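Local coordinates for putative cell adhesion protein (Bacteroides fragilis, PDB 4H40) that is probably a fimbrillin-like subunit of a surface pilus and may take part in cell adhesion, at residues 57-62 with 172-177; 76-81 with 87-92. All blocks are in the same frame, centred on the assembly; numbering follows the deposited sequence.

Contact 1 of 2, residues 57-62 with 172-177; sequences IRLVVY and LYLPPI
Methyl groups rather than flat groups join Leu-59 and Ile-57 to Leu-172 and Leu-174: no ring or amide offers a face or an edge to the opposite segment. Phe-117 of strand 113-121 touches both Leu-172 and Leu-174. Leu-59 and Leu-172 meet by their end methyls, and the CD2 methyl of Leu-172 sits at the fork of the Leu-59 isopropyl group, 3.7 Å from CD1 and 3.7 Å from CD2 of Leu-59. Both leucines have CG anti to the backbone N (chi1 -166° in Leu-59, -177° in Leu-172), which extends each toward the opposite segment. Leu-174 divides its methyls between two neighbours. Its CD1 meets Ile-57 CD1 end on at 3.8 Å, while its CD2 approaches Leu-59 CD1 at 3.9 Å, the two leucines crossing at a slant. All four side chains are buried, and the contact is purely apolar. The backbones stay well apart, with Leu-59 CA and Leu-174 CA 9.5 Å from each other, a spacing of facing layers rather than paired strands. Strand 56-62 pairs with strands 74-79 and 113-121; Leu-172 lies near the end of strand 169-173, which pairs with strand 14-19, and Leu-174 belongs to the loop that follows. Methyls interlocking between facing layers are characteristic of a beta-sandwich interior, consistent with the transthyretin-like fold of the fimbrillin family.

Contact 2 of 2, residues 76-81 with 87-92; sequences YLVRNA and SLLYPC
Strands 76-79 and 88-92 run antiparallel as the two arms of a beta hairpin, their axes approaching to 4.2 Å with N-to-C directions 147° apart. Leu-77 and Tyr-90 form a hydrogen-bonded pair, Leu-77 N to Tyr-90 O at 2.7 Å and Tyr-90 N to Leu-77 O at 2.9 Å; Arg-79 and Leu-88 repeat the pattern, with Leu-88 N to Arg-79 O at 2.8 Å. Near the turn Asn-80 is the centre of an inverse gamma turn, and Ala-81 lies against the CD1 methyl of Leu-88. On the face of Val-78 and Leu-89 the two side chains run alongside each other, with Val-78 CG2 3.7 Å from Leu-89 CD2. The other face carries Leu-77, Arg-79, Leu-88 and Tyr-90. There the side chains of Arg-79 and Tyr-90 run at about a right angle, and Arg-79 CB meets Tyr-90 CE1 at 3.6 Å, while Leu-77 O lies at the ring edge. The guanidinium goes on to a salt bridge with Asp-53. At the far end Tyr-76 passes at a slant beside Pro-91, its CE2 3.8 Å from Pro-91 CG. Cys-92 has SG between its backbone N and carbonyl carbon (chi1 68°), which lays the sulfur against the peptide joining Tyr-76 and Leu-77, with Cys-92 SG 3.6 Å from Leu-77 N. The chemistry is thus two-sided: backbone bonds fix the register, Val-78 and Leu-89 give one face an apolar surface that also meets Leu-51, Ile-57 and Pro-18, and the other face is mixed, with Arg-79 and Tyr-90 exposed while Leu-77 packs on Thr-56 and Val-100.

Overall arrangement
Contact 1 is core and joins separate layers through methyl groups alone; contact 2 is partly buried and links neighbouring strands of a hairpin through backbone hydrogen bonds as well as side chains. Their centres lie about 13 Å apart, and strand 56-62 is the common element: it pairs antiparallel with strand 74-79, and a probable hydrogen bond between Ile-57 O and Tyr-76 N is one of the bonds of that pairing. Leu-89 brings the buried face of the hairpin to the apolar cluster of contact 1, near Ile-57 and Leu-174. The same interior is therefore reached from both contacts, with Tyr-76 and Leu-89 on the interior side of the hairpin, while Arg-79 and Tyr-90 are its exposed groups.

Contact 1 of 2, residues 57-62 with 172-177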
ATOM      1  N   ILE B  57     -23.537 -26.512  11.584  1.00 59.89           N
ATOM      2  CA  ILE B  57     -22.672 -27.328  10.741  1.00 58.53           C
ATOM      3  C   ILE B  57     -23.551 -28.314   9.999  1.00 60.48           C
ATOM      4  O   ILE B  57     -24.532 -28.782  10.561  1.00 62.66           O
ATOM      5  CB  ILE B  57     -21.478 -28.037  11.479  1.00 62.10           C
ATOM      6  CG1 ILE B  57     -21.909 -29.169  12.392  1.00 64.87           C
ATOM      7  CG2 ILE B  57     -20.555 -27.079  12.216  1.00 62.48           C
ATOM      8  CD1 ILE B  57     -21.454 -30.474  11.889  1.00 77.75           C
ATOM      9  N   ARG B  58     -23.225 -28.603   8.741  1.00 55.45           N
ATOM     10  CA  ARG B  58     -23.872 -29.634   7.931  1.00 57.24           C
ATOM     11  C   ARG B  58     -22.936 -30.823   7.766  1.00 61.17           C
ATOM     12  O   ARG B  58     -21.799 -30.671   7.322  1.00 59.29           O
ATOM     13  CB  ARG B  58     -24.308 -29.138   6.542  1.00 57.00           C
ATOM     14  CG  ARG B  58     -24.735 -30.296   5.608  1.00 62.11           C
ATOM     15  CD  ARG B  58     -25.396 -29.866   4.319  1.00 66.98           C
ATOM     16  NE  ARG B  58     -26.532 -28.977   4.560  1.00 72.40           N
ATOM     17  CZ  ARG B  58     -27.784 -29.372   4.761  1.00 84.47           C
ATOM     18  NH1 ARG B  58     -28.095 -30.661   4.730  1.00 77.69           N
ATOM     19  NH2 ARG B  58     -28.736 -28.479   4.984  1.00 70.25           N
ATOM     20  N   LEU B  59     -23.432 -32.001   8.078  1.00 60.16           N
ATOM     21  CA  LEU B  59     -22.690 -33.228   7.896  1.00 61.64           C
ATOM     22  C   LEU B  59     -23.154 -33.816   6.567  1.00 66.47           C
ATOM     23  O   LEU B  59     -24.341 -34.094   6.428  1.00 67.99           O
ATOM     24  CB  LEU B  59     -22.975 -34.143   9.101  1.00 64.09           C
ATOM     25  CG  LEU B  59     -22.083 -35.352   9.345  1.00 70.31           C
ATOM     26  CD1 LEU B  59     -20.703 -34.945   9.783  1.00 68.81           C
ATOM     27  CD2 LEU B  59     -22.669 -36.192  10.433  1.00 75.57           C
ATOM     28  N   VAL B  60     -22.249 -33.866   5.554  1.00 63.27           N
ATOM     29  CA  VAL B  60     -22.474 -34.383   4.187  1.00 64.75           C
ATOM     30  C   VAL B  60     -21.891 -35.800   4.152  1.00 72.32           C
ATOM     31  O   VAL B  60     -20.687 -35.965   4.391  1.00 71.54           O
ATOM     32  CB  VAL B  60     -21.859 -33.478   3.062  1.00 66.63           C
ATOM     33  CG1 VAL B  60     -22.257 -33.966   1.667  1.00 67.94           C
ATOM     34  CG2 VAL B  60     -22.215 -32.002   3.243  1.00 64.35           C
ATOM     35  N   VAL B  61     -22.745 -36.815   3.892  1.00 71.27           N
ATOM     36  CA  VAL B  61     -22.331 -38.218   3.881  1.00 72.46           C
ATOM     37  C   VAL B  61     -22.242 -38.755   2.446  1.00 79.40           C
ATOM     38  O   VAL B  61     -23.083 -38.437   1.605  1.00 80.95           O
ATOM     39  CB  VAL B  61     -23.260 -39.085   4.769  1.00 77.48           C
ATOM     40  CG1 VAL B  61     -22.921 -40.569   4.677  1.00 79.40           C
ATOM     41  CG2 VAL B  61     -23.196 -38.627   6.219  1.00 75.83           C
ATOM     42  N   TYR B  62     -21.193 -39.560   2.194  1.00 77.13           N
ATOM     43  CA  TYR B  62     -20.900 -40.259   0.939  1.00 79.61           C
ATOM     44  C   TYR B  62     -20.678 -41.755   1.205  1.00 86.83           C
ATOM     45  O   TYR B  62     -20.258 -42.109   2.306  1.00 86.97           O
ATOM     46  CB  TYR B  62     -19.653 -39.670   0.255  1.00 79.03           C
ATOM     47  CG  TYR B  62     -19.718 -38.182  -0.009  1.00 78.31           C
ATOM     48  CD1 TYR B  62     -19.254 -37.268   0.929  1.00 77.46           C
ATOM     49  CD2 TYR B  62     -20.192 -37.688  -1.222  1.00 79.55           C
ATOM     50  CE1 TYR B  62     -19.303 -35.896   0.687  1.00 76.85           C
ATOM     51  CE2 TYR B  62     -20.223 -36.318  -1.486  1.00 78.09           C
ATOM     52  CZ  TYR B  62     -19.772 -35.427  -0.532  1.00 83.75           C
ATOM     53  OH  TYR B  62     -19.812 -34.075  -0.789  1.00 83.48           O
ATOM     54  N   LEU B 172     -18.634 -39.881  16.270  1.00 82.59           N
ATOM     55  CA  LEU B 172     -18.022 -39.411  15.034  1.00 79.47           C
ATOM     56  C   LEU B 172     -17.143 -38.210  15.351  1.00 81.99           C
ATOM     57  O   LEU B 172     -17.652 -37.123  15.610  1.00 80.66           O
ATOM     58  CB  LEU B 172     -19.121 -39.052  14.015  1.00 78.35           C
ATOM     59  CG  LEU B 172     -18.674 -38.603  12.628  1.00 80.49           C
ATOM     60  CD1 LEU B 172     -18.364 -39.774  11.761  1.00 81.97           C
ATOM     61  CD2 LEU B 172     -19.753 -37.808  11.968  1.00 82.01           C
ATOM     62  N   TYR B 173     -15.825 -38.415  15.378  1.00 79.13           N
ATOM     63  CA  TYR B 173     -14.887 -37.331  15.668  1.00 76.97           C
ATOM     64  C   TYR B 173     -14.642 -36.516  14.384  1.00 74.52           C
ATOM     65  O   TYR B 173     -14.117 -37.037  13.381  1.00 73.91           O
ATOM     66  CB  TYR B 173     -13.581 -37.876  16.284  1.00 80.30           C
ATOM     67  CG  TYR B 173     -13.766 -38.403  17.692  1.00 85.69           C
ATOM     68  CD1 TYR B 173     -13.770 -37.541  18.786  1.00 88.05           C
ATOM     69  CD2 TYR B 173     -13.942 -39.764  17.931  1.00 89.58           C
ATOM     70  CE1 TYR B 173     -13.952 -38.017  20.086  1.00 93.34           C
ATOM     71  CE2 TYR B 173     -14.120 -40.256  19.227  1.00 93.54           C
ATOM     72  CZ  TYR B 173     -14.129 -39.377  20.304  1.00103.60           C
ATOM     73  OH  TYR B 173     -14.305 -39.838  21.596  1.00107.22           O
ATOM     74  N   LEU B 174     -15.082 -35.245  14.414  1.00 65.55           N
ATOM     75  CA  LEU B 174     -14.984 -34.359  13.270  1.00 61.55           C
ATOM     76  C   LEU B 174     -13.624 -33.735  13.182  1.00 63.21           C
ATOM     77  O   LEU B 174     -13.098 -33.289  14.205  1.00 63.46           O
ATOM     78  CB  LEU B 174     -16.045 -33.247  13.303  1.00 60.10           C
ATOM     79  CG  LEU B 174     -17.517 -33.632  13.311  1.00 65.82           C
ATOM     80  CD1 LEU B 174     -18.341 -32.452  12.971  1.00 64.18           C
ATOM     81  CD2 LEU B 174     -17.820 -34.718  12.327  1.00 70.55           C
ATOM     82  N   PRO B 175     -13.035 -33.657  11.967  1.00 57.69           N
ATOM     83  CA  PRO B 175     -11.763 -32.947  11.837  1.00 56.95           C
ATOM     84  C   PRO B 175     -11.989 -31.419  11.902  1.00 59.18           C
ATOM     85  O   PRO B 175     -13.129 -30.969  11.716  1.00 60.73           O
ATOM     86  CB  PRO B 175     -11.241 -33.396  10.462  1.00 59.01           C
ATOM     87  CG  PRO B 175     -12.300 -34.327   9.887  1.00 63.98           C
ATOM     88  CD  PRO B 175     -13.539 -34.095  10.647  1.00 58.63           C
ATOM     89  N   PRO B 176     -10.973 -30.585  12.209  1.00 51.85           N
ATOM     90  CA  PRO B 176     -11.223 -29.138  12.196  1.00 48.67           C
ATOM     91  C   PRO B 176     -11.559 -28.662  10.767  1.00 50.41           C
ATOM     92  O   PRO B 176     -11.228 -29.336   9.786  1.00 47.56           O
ATOM     93  CB  PRO B 176      -9.920 -28.534  12.723  1.00 50.10           C
ATOM     94  CG  PRO B 176      -8.879 -29.565  12.488  1.00 56.18           C
ATOM     95  CD  PRO B 176      -9.552 -30.900  12.486  1.00 53.94           C
ATOM     96  N   ILE B 177     -12.289 -27.535  10.657  1.00 47.75           N
ATOM     97  CA  ILE B 177     -12.675 -26.960   9.368  1.00 45.41           C
ATOM     98  C   ILE B 177     -11.932 -25.614   9.191  1.00 49.91           C
ATOM     99  O   ILE B 177     -11.331 -25.099  10.121  1.00 53.04           O
ATOM    100  CB  ILE B 177     -14.221 -26.891   9.190  1.00 47.35           C
ATOM    101  CG1 ILE B 177     -14.927 -26.084  10.316  1.00 47.10           C
ATOM    102  CG2 ILE B 177     -14.809 -28.309   9.032  1.00 47.32           C
ATOM    103  CD1 ILE B 177     -16.508 -26.087  10.272  1.00 41.66           C
TER

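Contact 2 of 2, residues 76-81 with 87-92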
ATOM      1  N   TYR B  76     -26.527 -29.505  12.414  1.00 69.88           N
ATOM      2  CA  TYR B  76     -26.359 -29.430  13.872  1.00 70.97           C
ATOM      3  C   TYR B  76     -26.210 -28.005  14.364  1.00 73.21           C
ATOM      4  O   TYR B  76     -25.700 -27.167  13.626  1.00 70.98           O
ATOM      5  CB  TYR B  76     -25.138 -30.244  14.322  1.00 71.53           C
ATOM      6  CG  TYR B  76     -25.309 -31.729  14.130  1.00 75.17           C
ATOM      7  CD1 TYR B  76     -24.977 -32.340  12.921  1.00 77.16           C
ATOM      8  CD2 TYR B  76     -25.776 -32.536  15.162  1.00 78.38           C
ATOM      9  CE1 TYR B  76     -25.134 -33.714  12.736  1.00 80.34           C
ATOM     10  CE2 TYR B  76     -25.947 -33.911  14.984  1.00 81.18           C
ATOM     11  CZ  TYR B  76     -25.619 -34.496  13.768  1.00 86.60           C
ATOM     12  OH  TYR B  76     -25.722 -35.852  13.580  1.00 88.87           O
ATOM     13  N   LEU B  77     -26.662 -27.729  15.606  1.00 70.16           N
ATOM     14  CA  LEU B  77     -26.516 -26.419  16.238  1.00 69.09           C
ATOM     15  C   LEU B  77     -25.396 -26.510  17.273  1.00 73.16           C
ATOM     16  O   LEU B  77     -25.319 -27.484  18.027  1.00 73.80           O
ATOM     17  CB  LEU B  77     -27.833 -25.926  16.864  1.00 71.18           C
ATOM     18  CG  LEU B  77     -27.794 -24.546  17.536  1.00 74.22           C
ATOM     19  CD1 LEU B  77     -27.705 -23.424  16.519  1.00 72.64           C
ATOM     20  CD2 LEU B  77     -28.984 -24.337  18.404  1.00 75.75           C
ATOM     21  N   VAL B  78     -24.496 -25.531  17.254  1.00 69.02           N
ATOM     22  CA  VAL B  78     -23.346 -25.493  18.157  1.00 68.92           C
ATOM     23  C   VAL B  78     -23.722 -24.722  19.423  1.00 75.66           C
ATOM     24  O   VAL B  78     -24.291 -23.628  19.345  1.00 75.05           O
ATOM     25  CB  VAL B  78     -22.087 -24.873  17.465  1.00 69.99           C
ATOM     26  CG1 VAL B  78     -20.886 -24.785  18.418  1.00 69.56           C
ATOM     27  CG2 VAL B  78     -21.711 -25.620  16.188  1.00 69.06           C
ATOM     28  N   ARG B  79     -23.393 -25.302  20.579  1.00 74.74           N
ATOM     29  CA  ARG B  79     -23.542 -24.696  21.897  1.00 76.72           C
ATOM     30  C   ARG B  79     -22.315 -25.075  22.710  1.00 82.18           C
ATOM     31  O   ARG B  79     -22.077 -26.260  22.976  1.00 82.42           O
ATOM     32  CB  ARG B  79     -24.854 -25.080  22.628  1.00 80.58           C
ATOM     33  CG  ARG B  79     -26.155 -24.521  22.041  1.00 90.31           C
ATOM     34  CD  ARG B  79     -26.279 -23.003  22.023  1.00 97.00           C
ATOM     35  NE  ARG B  79     -27.395 -22.598  21.165  1.00108.76           N
ATOM     36  CZ  ARG B  79     -27.601 -21.367  20.712  1.00128.25           C
ATOM     37  NH1 ARG B  79     -26.759 -20.387  21.022  1.00118.55           N
ATOM     38  NH2 ARG B  79     -28.642 -21.106  19.933  1.00118.64           N
ATOM     39  N   ASN B  80     -21.508 -24.058  23.062  1.00 79.46           N
ATOM     40  CA  ASN B  80     -20.288 -24.205  23.853  1.00 80.33           C
ATOM     41  C   ASN B  80     -20.669 -24.420  25.322  1.00 88.77           C
ATOM     42  O   ASN B  80     -20.302 -23.641  26.208  1.00 88.60           O
ATOM     43  CB  ASN B  80     -19.364 -22.999  23.646  1.00 76.74           C
ATOM     44  CG  ASN B  80     -18.687 -22.962  22.296  1.00 88.71           C
ATOM     45  OD1 ASN B  80     -18.798 -23.875  21.467  1.00 86.49           O
ATOM     46  ND2 ASN B  80     -17.948 -21.903  22.050  1.00 77.32           N
ATOM     47  N   ALA B  81     -21.408 -25.526  25.555  1.00 89.31           N
ATOM     48  CA  ALA B  81     -21.955 -25.918  26.838  1.00 93.65           C
ATOM     49  C   ALA B  81     -21.228 -27.123  27.458  1.00103.68           C
ATOM     50  O   ALA B  81     -21.582 -27.507  28.567  1.00106.58           O
ATOM     51  CB  ALA B  81     -23.434 -26.227  26.676  1.00 95.68           C
ATOM     52  N   SER B  87     -17.403 -27.375  22.980  1.00 79.72           N
ATOM     53  CA  SER B  87     -18.529 -27.372  22.050  1.00 76.86           C
ATOM     54  C   SER B  87     -19.349 -28.684  22.122  1.00 79.42           C
ATOM     55  O   SER B  87     -18.778 -29.775  22.292  1.00 78.33           O
ATOM     56  CB  SER B  87     -18.041 -27.148  20.623  1.00 75.69           C
ATOM     57  OG  SER B  87     -17.370 -25.906  20.498  1.00 81.29           O
ATOM     58  N   LEU B  88     -20.703 -28.545  21.983  1.00 75.39           N
ATOM     59  CA  LEU B  88     -21.680 -29.640  21.894  1.00 76.83           C
ATOM     60  C   LEU B  88     -22.562 -29.451  20.646  1.00 78.38           C
ATOM     61  O   LEU B  88     -22.975 -28.317  20.367  1.00 76.55           O
ATOM     62  CB  LEU B  88     -22.535 -29.750  23.166  1.00 80.13           C
ATOM     63  CG  LEU B  88     -21.779 -29.962  24.494  1.00 86.44           C
ATOM     64  CD1 LEU B  88     -22.724 -29.942  25.650  1.00 89.49           C
ATOM     65  CD2 LEU B  88     -20.965 -31.257  24.496  1.00 88.52           C
ATOM     66  N   LEU B  89     -22.823 -30.544  19.886  1.00 74.69           N
ATOM     67  CA  LEU B  89     -23.585 -30.499  18.617  1.00 73.03           C
ATOM     68  C   LEU B  89     -24.993 -31.094  18.753  1.00 81.89           C
ATOM     69  O   LEU B  89     -25.157 -32.288  19.054  1.00 84.32           O
ATOM     70  CB  LEU B  89     -22.809 -31.215  17.498  1.00 71.28           C
ATOM     71  CG  LEU B  89     -21.415 -30.655  17.183  1.00 72.64           C
ATOM     72  CD1 LEU B  89     -20.599 -31.634  16.359  1.00 72.87           C
ATOM     73  CD2 LEU B  89     -21.503 -29.345  16.456  1.00 69.37           C
ATOM     74  N   TYR B  90     -26.014 -30.244  18.537  1.00 79.00           N
ATOM     75  CA  TYR B  90     -27.416 -30.622  18.689  1.00 81.68           C
ATOM     76  C   TYR B  90     -28.134 -30.727  17.353  1.00 85.88           C
ATOM     77  O   TYR B  90     -28.197 -29.737  16.627  1.00 84.38           O
ATOM     78  CB  TYR B  90     -28.154 -29.614  19.580  1.00 83.98           C
ATOM     79  CG  TYR B  90     -27.576 -29.500  20.971  1.00 87.31           C
ATOM     80  CD1 TYR B  90     -26.564 -28.589  21.252  1.00 87.47           C
ATOM     81  CD2 TYR B  90     -28.056 -30.293  22.018  1.00 90.89           C
ATOM     82  CE1 TYR B  90     -26.018 -28.488  22.533  1.00 90.57           C
ATOM     83  CE2 TYR B  90     -27.519 -30.202  23.301  1.00 92.50           C
ATOM     84  CZ  TYR B  90     -26.507 -29.292  23.558  1.00 99.41           C
ATOM     85  OH  TYR B  90     -25.991 -29.190  24.827  1.00101.73           O
ATOM     86  N   PRO B  91     -28.743 -31.886  17.037  1.00 85.26           N
ATOM     87  CA  PRO B  91     -29.479 -32.000  15.768  1.00 85.89           C
ATOM     88  C   PRO B  91     -30.511 -30.884  15.623  1.00 91.59           C
ATOM     89  O   PRO B  91     -31.198 -30.540  16.584  1.00 93.39           O
ATOM     90  CB  PRO B  91     -30.147 -33.383  15.868  1.00 91.05           C
ATOM     91  CG  PRO B  91     -29.290 -34.147  16.798  1.00 95.49           C
ATOM     92  CD  PRO B  91     -28.782 -33.150  17.800  1.00 89.59           C
ATOM     93  N   CYS B  92     -30.563 -30.271  14.447  1.00 87.53           N
ATOM     94  CA  CYS B  92     -31.498 -29.184  14.191  1.00 88.35           C
ATOM     95  C   CYS B  92     -32.001 -29.240  12.745  1.00 93.15           C
ATOM     96  O   CYS B  92     -31.570 -30.092  11.960  1.00 92.02           O
ATOM     97  CB  CYS B  92     -30.861 -27.831  14.519  1.00 86.07           C
ATOM     98  SG  CYS B  92     -29.507 -27.340  13.414  1.00 86.18           S
TER